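PDB 6CTH: concanavalin A-like lectin protein kinase family protein from Theobroma cacao, which probably phosphorylates serine and threonine side chains of partner proteins with ATP, as plant receptor-like kinases do, and is captured here with an oxindole inhibitor and a magnesium ion. Local coordinates for residues Y128-G133 / A194-D199; D121-L126 / P278-V283; M94-G97 / S101-F104; V114-V119 / P256-C261. One frame throughout, in Å; residues are numbered along the deposited sequence. Where two conformers were deposited one is given.

Following the chain from the N terminus, contact 3 closes first, a short local loop that joins the hinge segment 94-97 to helix 99-103. Helix 112-132 then supplies one side of each remaining contact, in the order 114-119 (contact 4), 121-126 (contact 2) and 128-133 (contact 1). Their partners return in a different order: 194-199 closes contact 1, 256-261 closes contact 4 and 278-283 closes contact 2. Contact 1 is therefore nested inside both other loops, whereas contacts 2 and 4 cross. Contacts 1 and 2 touch, with centres about 9 Å apart. Together the three tie helix 112-132 to helices 196-212, 256-269 and 280-287 of the kinase C-lobe.

Contact 1. Residues Y128-G133 / A194-D199; sequences YLHEEG and ASKESD
The aspartate near the start of the F helix of the protein kinase fold, D199, meets H130 of the E helix here. H130 NE2 donates to D199 OD2 at 2.9 Å, and the N-H...O angle of 177° makes the bond almost straight. The acceptor lies in the imidazole plane and is used through its anti lone pair, while ring and carboxylate are nearly coplanar. The backbone N of H139 also bonds to OD2, and that of R140 to OD1. The carboxylate thus has three N-H partners, which would probably favour its charged form; two of them belong to the His-Arg-Asp motif whose aspartate, D141, binds magnesium.

K196 lies over one face of the same imidazole. Its CG stands 3.9 Å from the ring centroid, a CH-pi contact, and its carbonyl O comes within 3.4 Å of H130 CE1. Extended beyond CG, the lysine chain slides past the ring in the opposite direction and brings NZ to 2.9 Å from E131 OE2, a salt bridge made on the syn side but 28° out of the carboxylate plane. A bend at chi2 (-56°) lets E131 meet the lysine at about a right angle.

Helix 196-212 begins in a capping box: S198 N bonds to S195 OG at 3.1 Å and S195 N to S198 OG at 3.0 Å. The H130-D199 bond, the K196 face contact and the E131-K196 salt bridge join helix 112-132 to its first turn, with strand 136-138 alongside, where L138 touches both K196 and D199.

Contact 2. Residues D121-L126 / P278-V283; sequences DLASAL and PSIRQV
Q282 OE1 accepts the backbone N-H of S279 at 3.0 Å, just ahead of I280, the side chain that packs on A123 and L126. This is half of a capping box at the start of helix 280-287, the last helix of the kinase C-lobe. The donor approaches OE1 at a C=O...N angle of 139°, somewhat tilted from the amide plane. The other half runs from Q282 N to S279 OG over 3.2 Å, so serine and glutamine each cap the other's backbone N-H.

Across the contact the evidence is apolar, and the three residues that meet are buried. I280 points at helix 112-132 from a position level with A123, the two CA atoms being 6.5 Å apart. With CG1 anti to the backbone N (chi1 -167°), the longer branch reaches into the angle between A123 and L126. CG1 itself rests 3.5 Å from A123 O and 3.8 Å from L126 CB. The shorter CG2 branch lies against the backbone carbonyl group of L126. F203 of helix 196-212 touches both A123 and V283, which places the pair of helices against the central F helix, and V283 also packs on V265 and C269 of helix 256-269. The methyl at the end of the isoleucine, I280 CD1, settles 4.0 Å from A123 CB and 3.9 Å from L126 CD2.

Contact 3. Residues M94-G97 / S101-F104; sequences MANG and SHIF. With FE7 (N-{(3Z)-2-oxo-3-[phenyl({4-[(piperidin-1-yl)methyl]phenyl}amino)methylidene]-2,3-dihydro-1H-indol-5-yl}ethanesulfonamide), chain B.
Hydrogen bonding joins the two segments through one link, from H102 to the main chain of N96. H102 NE2 donates to N96 O at 2.9 Å with an N-H...O angle of 160°. The oxygen sits at the ring edge, in the imidazole plane, and the donor arrives in the carbonyl plane at a C=O...N angle of 147°, so both flat groups are well aligned for the bond. At the other ring nitrogen, ND1 is hydrogen-bonded to S108 OG, which helps fix the rotation of the ring.

A second set of bonds belongs to the kinase hinge and its inhibitor. M94 N donates to O2 of the FE7 oxindole at 2.8 Å and 171°, while E92 O is also hydrogen-bonded to the ligand. The type I turn from M94 to G97, closed by G97 N to M94 O at 2.9 Å, is the same turn that presents N96 O to H102.

Van der Waals contact continues along the aniline ring of FE7: G97 CA lies 3.7 Å from its C18 and A95 O 3.8 Å from its C19. Between the segments themselves, N96 CB comes to 4.2 Å from H102 NE2.

The hinge loop that follows strand 86-92 is thus pinned to helix 99-103. Strand 147-149 packs against both, its L149 touching N96 and H102, and N96 ND2 bonds to D150 O just beyond it.

Contact 4. Residues V114-V119 / P256-C261; sequences VRYRIV and PKQLEC
Y116 and Q258 meet face to face: the glutamine lays its whole side chain along one face of the phenol ring. With CG anti to the backbone N (chi1 -157°), the tyrosine ring extends toward helix 256-269. Q258 CB is 3.9 Å from the ring centroid and 14° off the normal, which satisfies a CH-pi contact. Farther along, the amide is stacked on the ring, its plane only 11° away, with Q258 CD 3.6 Å from Y116 CD2. Extended beyond CG, the glutamine chain runs from CB near CE1 and CZ, past CE2 at CG, to the amide over CD2. On the backbone side, Q258 O approaches Y116 CE1 to 3.5 Å. The phenol end completes this shell by packing on C261, with Y116 OH 3.7 Å from SG and 3.8 Å from CB.

The next shell supplies polar partners that help orient both groups. The tyrosine hydroxyl has its own outside the segments, a hydrogen bond with L287 O at the end of helix 280-287. Q258 OE1 accepts from the indole NE1 of W112, the first residue of the opposing helix.

In the fold, the contact packs together the E and H helices of the kinase C-lobe, 112-132 and 256-269. L262 of the latter packs on Y116 and V119, while helix 280-287 also packs here, through L287 on V119 and V286 on C261.

Contact 1. Residues Y128-G133 / A194-D199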
# COMPACT_ATOMS: atom_id res chain seq x y z
N TYR A 128 13.72 -1.53 -1.19
CA TYR A 128 14.27 -0.57 -2.16
C TYR A 128 14.12 0.87 -1.65
O TYR A 128 15.07 1.68 -1.66
CB TYR A 128 13.63 -0.78 -3.50
CG TYR A 128 14.01 0.27 -4.56
CD1 TYR A 128 15.19 0.17 -5.24
CD2 TYR A 128 13.16 1.33 -4.90
CE1 TYR A 128 15.56 1.11 -6.21
CE2 TYR A 128 13.50 2.26 -5.86
CZ TYR A 128 14.70 2.14 -6.54
OH TYR A 128 15.00 3.09 -7.47
N LEU A 129 12.93 1.21 -1.15
CA LEU A 129 12.72 2.51 -0.61
C LEU A 129 13.62 2.83 0.57
O LEU A 129 14.21 3.92 0.62
CB LEU A 129 11.21 2.72 -0.20
CG LEU A 129 10.16 2.73 -1.32
CD1 LEU A 129 8.77 2.87 -0.72
CD2 LEU A 129 10.45 3.81 -2.35
N HIS A 130 13.72 1.93 1.52
CA HIS A 130 14.42 2.22 2.77
C HIS A 130 15.93 2.17 2.63
O HIS A 130 16.61 2.91 3.35
CB HIS A 130 13.99 1.28 3.89
CG HIS A 130 12.60 1.57 4.41
ND1 HIS A 130 11.98 0.77 5.37
CD2 HIS A 130 11.72 2.52 4.06
CE1 HIS A 130 10.78 1.27 5.61
NE2 HIS A 130 10.58 2.33 4.83
N GLU A 131 16.43 1.32 1.74
CA GLU A 131 17.86 0.96 1.80
C GLU A 131 18.63 1.06 0.50
O GLU A 131 19.86 0.98 0.60
CB GLU A 131 17.99 -0.47 2.29
CG GLU A 131 17.41 -0.75 3.67
CD GLU A 131 17.99 0.14 4.78
OE1 GLU A 131 19.17 0.60 4.64
OE2 GLU A 131 17.27 0.40 5.81
N GLU A 132 17.97 1.13 -0.64
CA GLU A 132 18.70 0.97 -1.93
C GLU A 132 18.94 2.22 -2.72
O GLU A 132 19.75 2.17 -3.67
CB GLU A 132 17.98 -0.04 -2.81
CG GLU A 132 17.92 -1.44 -2.21
CD GLU A 132 17.25 -2.43 -3.11
OE1 GLU A 132 17.42 -2.37 -4.33
OE2 GLU A 132 16.64 -3.36 -2.59
N GLY A 133 18.32 3.34 -2.34
CA GLY A 133 18.51 4.63 -3.03
C GLY A 133 19.61 5.49 -2.45
O GLY A 133 20.08 5.23 -1.33
N ALA A 194 7.96 10.20 11.75
CA ALA A 194 7.94 9.12 10.75
C ALA A 194 9.33 8.48 10.65
O ALA A 194 10.32 9.14 10.80
CB ALA A 194 7.53 9.62 9.40
N SER A 195 9.36 7.18 10.42
CA SER A 195 10.63 6.42 10.37
C SER A 195 10.46 5.19 9.54
O SER A 195 9.35 4.83 9.16
CB SER A 195 11.02 6.01 11.79
OG SER A 195 9.99 5.18 12.35
N LYS A 196 11.57 4.48 9.32
CA LYS A 196 11.47 3.18 8.67
C LYS A 196 10.50 2.27 9.45
O LYS A 196 9.71 1.57 8.86
CB LYS A 196 12.85 2.50 8.58
CG LYS A 196 13.81 3.22 7.64
CD LYS A 196 15.22 2.59 7.67
CE LYS A 196 16.19 3.50 6.90
NZ LYS A 196 17.60 3.01 7.10
N GLU A 197 10.58 2.35 10.76
CA GLU A 197 9.76 1.52 11.67
C GLU A 197 8.24 1.87 11.57
O GLU A 197 7.39 0.98 11.71
CB GLU A 197 10.25 1.65 13.11
CG GLU A 197 11.61 1.01 13.42
CD GLU A 197 12.75 1.79 12.82
OE1 GLU A 197 12.63 3.02 12.67
OE2 GLU A 197 13.77 1.18 12.40
N SER A 198 7.90 3.13 11.36
CA SER A 198 6.50 3.47 11.11
C SER A 198 5.98 2.91 9.76
O SER A 198 4.85 2.46 9.69
CB SER A 198 6.19 4.97 11.33
OG SER A 198 6.74 5.79 10.32
N ASP A 199 6.84 2.89 8.74
CA ASP A 199 6.50 2.27 7.47
C ASP A 199 6.32 0.75 7.66
O ASP A 199 5.42 0.16 7.10
CB ASP A 199 7.60 2.52 6.44
CG ASP A 199 7.34 3.75 5.59
OD1 ASP A 199 6.29 4.40 5.76
OD2 ASP A 199 8.20 4.07 4.74

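Contact 2. Residues D121-L126 / P278-V283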
# COMPACT_ATOMS: atom_id res chain seq x y z
N ASP A 121 6.37 -9.01 -2.76
CA ASP A 121 6.50 -7.88 -3.72
C ASP A 121 6.51 -6.56 -2.98
O ASP A 121 7.35 -5.72 -3.21
CB ASP A 121 5.35 -7.81 -4.76
CG ASP A 121 5.41 -8.88 -5.87
OD1 ASP A 121 6.46 -9.54 -6.04
OD2 ASP A 121 4.39 -9.01 -6.60
N LEU A 122 5.55 -6.40 -2.06
CA LEU A 122 5.49 -5.20 -1.24
C LEU A 122 6.75 -5.08 -0.38
O LEU A 122 7.29 -3.95 -0.27
CB LEU A 122 4.21 -5.20 -0.36
CG LEU A 122 4.07 -4.01 0.58
CD1 LEU A 122 3.98 -2.73 -0.16
CD2 LEU A 122 2.82 -4.25 1.43
N ALA A 123 7.24 -6.19 0.17
CA ALA A 123 8.45 -6.15 1.02
C ALA A 123 9.67 -5.69 0.20
O ALA A 123 10.46 -4.87 0.66
CB ALA A 123 8.72 -7.47 1.68
N SER A 124 9.74 -6.20 -1.02
CA SER A 124 10.82 -5.81 -1.99
C SER A 124 10.77 -4.33 -2.29
O SER A 124 11.81 -3.66 -2.31
CB SER A 124 10.72 -6.65 -3.27
OG SER A 124 11.16 -7.98 -2.97
N ALA A 125 9.56 -3.81 -2.53
CA ALA A 125 9.41 -2.36 -2.72
C ALA A 125 9.94 -1.56 -1.53
O ALA A 125 10.64 -0.58 -1.71
CB ALA A 125 7.95 -2.01 -2.99
N LEU A 126 9.55 -1.96 -0.34
CA LEU A 126 9.96 -1.27 0.87
C LEU A 126 11.47 -1.34 1.09
O LEU A 126 12.07 -0.39 1.54
CB LEU A 126 9.20 -1.83 2.06
CG LEU A 126 9.02 -0.89 3.24
CD1 LEU A 126 8.67 0.51 2.77
CD2 LEU A 126 7.96 -1.42 4.19
N PRO A 278 11.00 -5.28 13.23
CA PRO A 278 12.12 -5.67 12.39
C PRO A 278 12.44 -4.63 11.33
O PRO A 278 11.60 -3.79 11.02
CB PRO A 278 11.61 -6.92 11.70
CG PRO A 278 10.12 -6.69 11.57
CD PRO A 278 9.77 -5.99 12.83
N SER A 279 13.63 -4.75 10.74
CA SER A 279 13.90 -4.13 9.48
C SER A 279 13.19 -4.89 8.37
O SER A 279 12.90 -6.09 8.48
CB SER A 279 15.39 -4.08 9.16
OG SER A 279 15.92 -5.38 8.94
N ILE A 280 12.95 -4.22 7.23
CA ILE A 280 12.27 -4.91 6.15
C ILE A 280 13.17 -6.05 5.59
O ILE A 280 12.67 -7.05 5.12
CB ILE A 280 11.76 -3.95 5.06
CG1 ILE A 280 10.78 -4.66 4.12
CG2 ILE A 280 12.91 -3.30 4.32
CD1 ILE A 280 9.48 -5.01 4.76
N ARG A 281 14.48 -5.88 5.62
CA ARG A 281 15.36 -6.97 5.20
C ARG A 281 15.18 -8.23 6.08
O ARG A 281 15.14 -9.35 5.56
CB ARG A 281 16.82 -6.51 5.14
CG ARG A 281 17.72 -7.54 4.52
CD ARG A 281 19.16 -7.05 4.38
NE ARG A 281 19.36 -5.76 3.70
CZ ARG A 281 19.49 -5.60 2.41
NH1 ARG A 281 19.32 -6.62 1.61
NH2 ARG A 281 19.69 -4.40 1.95
N GLN A 282 15.01 -8.05 7.38
CA GLN A 282 14.77 -9.18 8.29
C GLN A 282 13.46 -9.84 8.00
O GLN A 282 13.34 -11.06 8.08
CB GLN A 282 14.82 -8.75 9.74
CG GLN A 282 16.20 -8.33 10.25
CD GLN A 282 16.16 -7.70 11.64
OE1 GLN A 282 15.30 -6.88 11.98
NE2 GLN A 282 17.11 -8.12 12.47
N VAL A 283 12.43 -9.02 7.69
CA VAL A 283 11.13 -9.54 7.29
C VAL A 283 11.24 -10.44 6.08
O VAL A 283 10.68 -11.52 6.07
CB VAL A 283 10.16 -8.35 6.97
CG1 VAL A 283 8.92 -8.81 6.22
CG2 VAL A 283 9.78 -7.63 8.27

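Contact 3. Residues M94-G97 / S101-F104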
# COMPACT_ATOMS: atom_id res chain seq x y z
N MET A 94 -3.69 0.00 -15.52
CA MET A 94 -3.55 -1.34 -14.96
C MET A 94 -4.94 -1.91 -14.72
O MET A 94 -5.61 -1.56 -13.72
CB MET A 94 -2.75 -1.27 -13.67
CG MET A 94 -1.43 -0.55 -13.88
SD MET A 94 -0.30 -0.51 -12.46
CE MET A 94 0.25 -2.21 -12.36
N ALA A 95 -5.37 -2.77 -15.64
CA ALA A 95 -6.76 -3.26 -15.69
C ALA A 95 -7.23 -4.01 -14.45
O ALA A 95 -8.42 -4.06 -14.14
CB ALA A 95 -6.94 -4.13 -16.94
N ASN A 96 -6.30 -4.61 -13.72
CA ASN A 96 -6.65 -5.24 -12.44
C ASN A 96 -6.85 -4.29 -11.26
O ASN A 96 -7.30 -4.72 -10.22
CB ASN A 96 -5.67 -6.35 -12.07
CG ASN A 96 -5.88 -7.61 -12.89
OD1 ASN A 96 -7.00 -8.09 -13.06
ND2 ASN A 96 -4.80 -8.13 -13.43
N GLY A 97 -6.53 -3.01 -11.42
CA GLY A 97 -6.77 -2.02 -10.38
C GLY A 97 -5.98 -2.22 -9.08
O GLY A 97 -4.86 -2.80 -9.10
N SER A 101 -9.61 -3.71 -3.94
CA SER A 101 -10.76 -4.13 -4.74
C SER A 101 -10.87 -5.62 -4.82
O SER A 101 -11.97 -6.15 -4.89
CB SER A 101 -10.69 -3.57 -6.14
OG SER A 101 -10.83 -2.17 -6.05
N HIS A 102 -9.75 -6.33 -4.68
CA HIS A 102 -9.76 -7.81 -4.69
C HIS A 102 -9.90 -8.40 -3.32
O HIS A 102 -10.81 -9.20 -3.07
CB HIS A 102 -8.51 -8.35 -5.33
CG HIS A 102 -8.40 -7.97 -6.77
ND1 HIS A 102 -8.67 -8.85 -7.78
CD2 HIS A 102 -7.99 -6.83 -7.36
CE1 HIS A 102 -8.42 -8.28 -8.94
NE2 HIS A 102 -8.03 -7.04 -8.71
N ILE A 103 -9.10 -7.93 -2.39
CA ILE A 103 -9.13 -8.55 -1.07
C ILE A 103 -10.33 -8.18 -0.22
O ILE A 103 -10.76 -9.02 0.59
CB ILE A 103 -7.83 -8.34 -0.28
CG1 ILE A 103 -7.54 -6.87 0.00
CG2 ILE A 103 -6.68 -9.04 -0.99
CD1 ILE A 103 -6.55 -6.77 1.15
N PHE A 104 -10.83 -6.96 -0.32
CA PHE A 104 -12.02 -6.56 0.48
C PHE A 104 -13.32 -6.56 -0.31
O PHE A 104 -14.37 -6.98 0.24
CB PHE A 104 -11.84 -5.19 1.15
CG PHE A 104 -10.55 -5.04 1.92
CD1 PHE A 104 -10.13 -6.02 2.83
CD2 PHE A 104 -9.78 -3.90 1.79
CE1 PHE A 104 -8.97 -5.86 3.52
CE2 PHE A 104 -8.59 -3.74 2.52
CZ PHE A 104 -8.21 -4.71 3.37
C4 FE7 B . -4.13 3.86 -10.97
C14 FE7 B . -8.14 3.88 -7.70
C5 FE7 B . -2.99 3.95 -11.80
C6 FE7 B . -1.88 4.69 -11.43
C11 FE7 B . -7.02 3.01 -10.09
C7 FE7 B . -1.88 5.33 -10.20
C8 FE7 B . -4.43 2.62 -12.94
C9 FE7 B . -5.09 3.02 -11.67
C10 FE7 B . -6.35 2.58 -11.33
C12 FE7 B . -7.42 4.33 -9.93
C13 FE7 B . -7.98 4.76 -8.74
N1 FE7 B . -3.21 3.20 -12.94
N2 FE7 B . -6.92 1.65 -12.10
C3 FE7 B . -4.10 4.49 -9.73
N3 FE7 B . -12.90 -0.48 -13.19
O2 FE7 B . -4.89 1.91 -13.82
C2 FE7 B . -2.96 5.20 -9.34
N FE7 B . -2.82 5.74 -8.03
S FE7 B . -3.83 5.70 -6.76
O FE7 B . -5.15 5.42 -7.23
O1 FE7 B . -3.59 6.88 -6.00
C1 FE7 B . -3.15 4.30 -5.95
C FE7 B . -1.64 4.43 -5.98
C16 FE7 B . -7.20 2.13 -9.03
C15 FE7 B . -7.76 2.56 -7.85
C17 FE7 B . -8.19 1.02 -12.12
C22 FE7 B . -9.20 1.37 -11.24
C21 FE7 B . -10.41 0.70 -11.26
C20 FE7 B . -10.64 -0.33 -12.17
C19 FE7 B . -9.62 -0.67 -13.04
C18 FE7 B . -8.41 -0.00 -13.03
C23 FE7 B . -11.97 -1.04 -12.21
C28 FE7 B . -14.11 -1.30 -13.30
C27 FE7 B . -15.03 -0.79 -14.38
C26 FE7 B . -15.40 0.66 -14.13
C25 FE7 B . -14.16 1.50 -13.90
C24 FE7 B . -13.28 0.89 -12.84

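Contact 4. Residues V114-V119 / P256-C261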
# COMPACT_ATOMS: atom_id res chain seq x y z
N VAL A 114 -0.86 -16.36 -4.72
CA VAL A 114 -0.79 -14.98 -5.17
C VAL A 114 -0.66 -14.00 -4.00
O VAL A 114 0.16 -13.10 -4.07
CB VAL A 114 -1.97 -14.64 -6.11
CG1 VAL A 114 -2.09 -13.13 -6.31
CG2 VAL A 114 -1.82 -15.36 -7.44
N ARG A 115 -1.39 -14.22 -2.91
CA ARG A 115 -1.29 -13.33 -1.76
C ARG A 115 0.09 -13.28 -1.11
O ARG A 115 0.58 -12.21 -0.76
CB ARG A 115 -2.32 -13.73 -0.70
CG ARG A 115 -3.76 -13.44 -1.08
CD ARG A 115 -4.71 -13.94 -0.01
NE ARG A 115 -6.04 -14.20 -0.55
CZ ARG A 115 -7.17 -13.87 0.05
NH1 ARG A 115 -7.15 -13.27 1.23
NH2 ARG A 115 -8.33 -14.15 -0.53
N TYR A 116 0.71 -14.44 -0.96
CA TYR A 116 2.04 -14.55 -0.33
C TYR A 116 3.05 -13.86 -1.26
O TYR A 116 3.95 -13.19 -0.78
CB TYR A 116 2.41 -16.00 -0.08
CG TYR A 116 3.44 -16.22 1.02
CD1 TYR A 116 3.16 -15.90 2.34
CD2 TYR A 116 4.67 -16.79 0.75
CE1 TYR A 116 4.08 -16.10 3.34
CE2 TYR A 116 5.62 -17.00 1.76
CZ TYR A 116 5.31 -16.64 3.04
OH TYR A 116 6.20 -16.88 4.05
N ARG A 117 2.87 -14.01 -2.57
CA ARG A 117 3.73 -13.36 -3.55
C ARG A 117 3.59 -11.83 -3.46
O ARG A 117 4.57 -11.11 -3.51
CB ARG A 117 3.39 -13.83 -4.95
CG ARG A 117 4.52 -13.67 -5.95
CD ARG A 117 3.98 -13.28 -7.32
NE ARG A 117 3.30 -14.39 -7.97
CZ ARG A 117 2.19 -14.26 -8.70
NH1 ARG A 117 1.64 -15.32 -9.26
NH2 ARG A 117 1.64 -13.07 -8.87
N ILE A 118 2.36 -11.36 -3.31
CA ILE A 118 2.09 -9.94 -3.18
C ILE A 118 2.79 -9.36 -1.95
O ILE A 118 3.35 -8.27 -2.02
CB ILE A 118 0.56 -9.65 -3.16
CG1 ILE A 118 -0.03 -9.85 -4.59
CG2 ILE A 118 0.27 -8.24 -2.65
CD1 ILE A 118 -1.54 -9.93 -4.66
N VAL A 119 2.75 -10.05 -0.83
CA VAL A 119 3.39 -9.55 0.38
C VAL A 119 4.90 -9.46 0.11
O VAL A 119 5.53 -8.47 0.49
CB VAL A 119 3.11 -10.45 1.59
CG1 VAL A 119 3.98 -10.06 2.79
CG2 VAL A 119 1.65 -10.37 1.95
N PRO A 256 -0.38 -23.82 5.35
CA PRO A 256 -0.36 -23.45 6.78
C PRO A 256 0.93 -22.87 7.35
O PRO A 256 0.91 -22.07 8.27
CB PRO A 256 -0.66 -24.80 7.50
CG PRO A 256 -1.24 -25.70 6.46
CD PRO A 256 -0.61 -25.27 5.17
N LYS A 257 2.04 -23.39 6.86
CA LYS A 257 3.36 -22.93 7.24
C LYS A 257 3.58 -21.44 6.81
O LYS A 257 4.12 -20.64 7.56
CB LYS A 257 4.35 -23.84 6.56
CG LYS A 257 5.79 -23.62 6.91
CD LYS A 257 6.68 -24.45 5.97
CE LYS A 257 8.14 -24.03 6.08
NZ LYS A 257 8.60 -24.12 7.50
N GLN A 258 3.14 -21.12 5.60
CA GLN A 258 3.23 -19.75 5.06
C GLN A 258 2.23 -18.85 5.75
O GLN A 258 2.51 -17.69 6.00
CB GLN A 258 3.02 -19.72 3.53
CG GLN A 258 4.18 -20.31 2.73
CD GLN A 258 3.95 -20.30 1.23
OE1 GLN A 258 2.86 -20.06 0.73
NE2 GLN A 258 5.00 -20.59 0.50
N LEU A 259 1.07 -19.38 6.12
CA LEU A 259 0.09 -18.57 6.82
C LEU A 259 0.61 -18.18 8.18
O LEU A 259 0.48 -17.03 8.58
CB LEU A 259 -1.27 -19.29 6.99
CG LEU A 259 -2.28 -18.57 7.88
CD1 LEU A 259 -2.69 -17.19 7.37
CD2 LEU A 259 -3.50 -19.47 8.02
N GLU A 260 1.17 -19.15 8.90
CA GLU A 260 1.76 -18.87 10.19
C GLU A 260 2.82 -17.81 10.07
O GLU A 260 2.91 -16.90 10.89
CB GLU A 260 2.41 -20.16 10.77
CG GLU A 260 3.03 -19.98 12.13
CD GLU A 260 3.55 -21.30 12.70
OE1 GLU A 260 4.41 -21.91 12.05
OE2 GLU A 260 3.02 -21.71 13.74
N CYS A 261 3.65 -17.97 9.05
CA CYS A 261 4.77 -17.07 8.86
C CYS A 261 4.28 -15.67 8.59
O CYS A 261 4.78 -14.72 9.18
CB CYS A 261 5.63 -17.56 7.72
SG CYS A 261 7.15 -16.61 7.59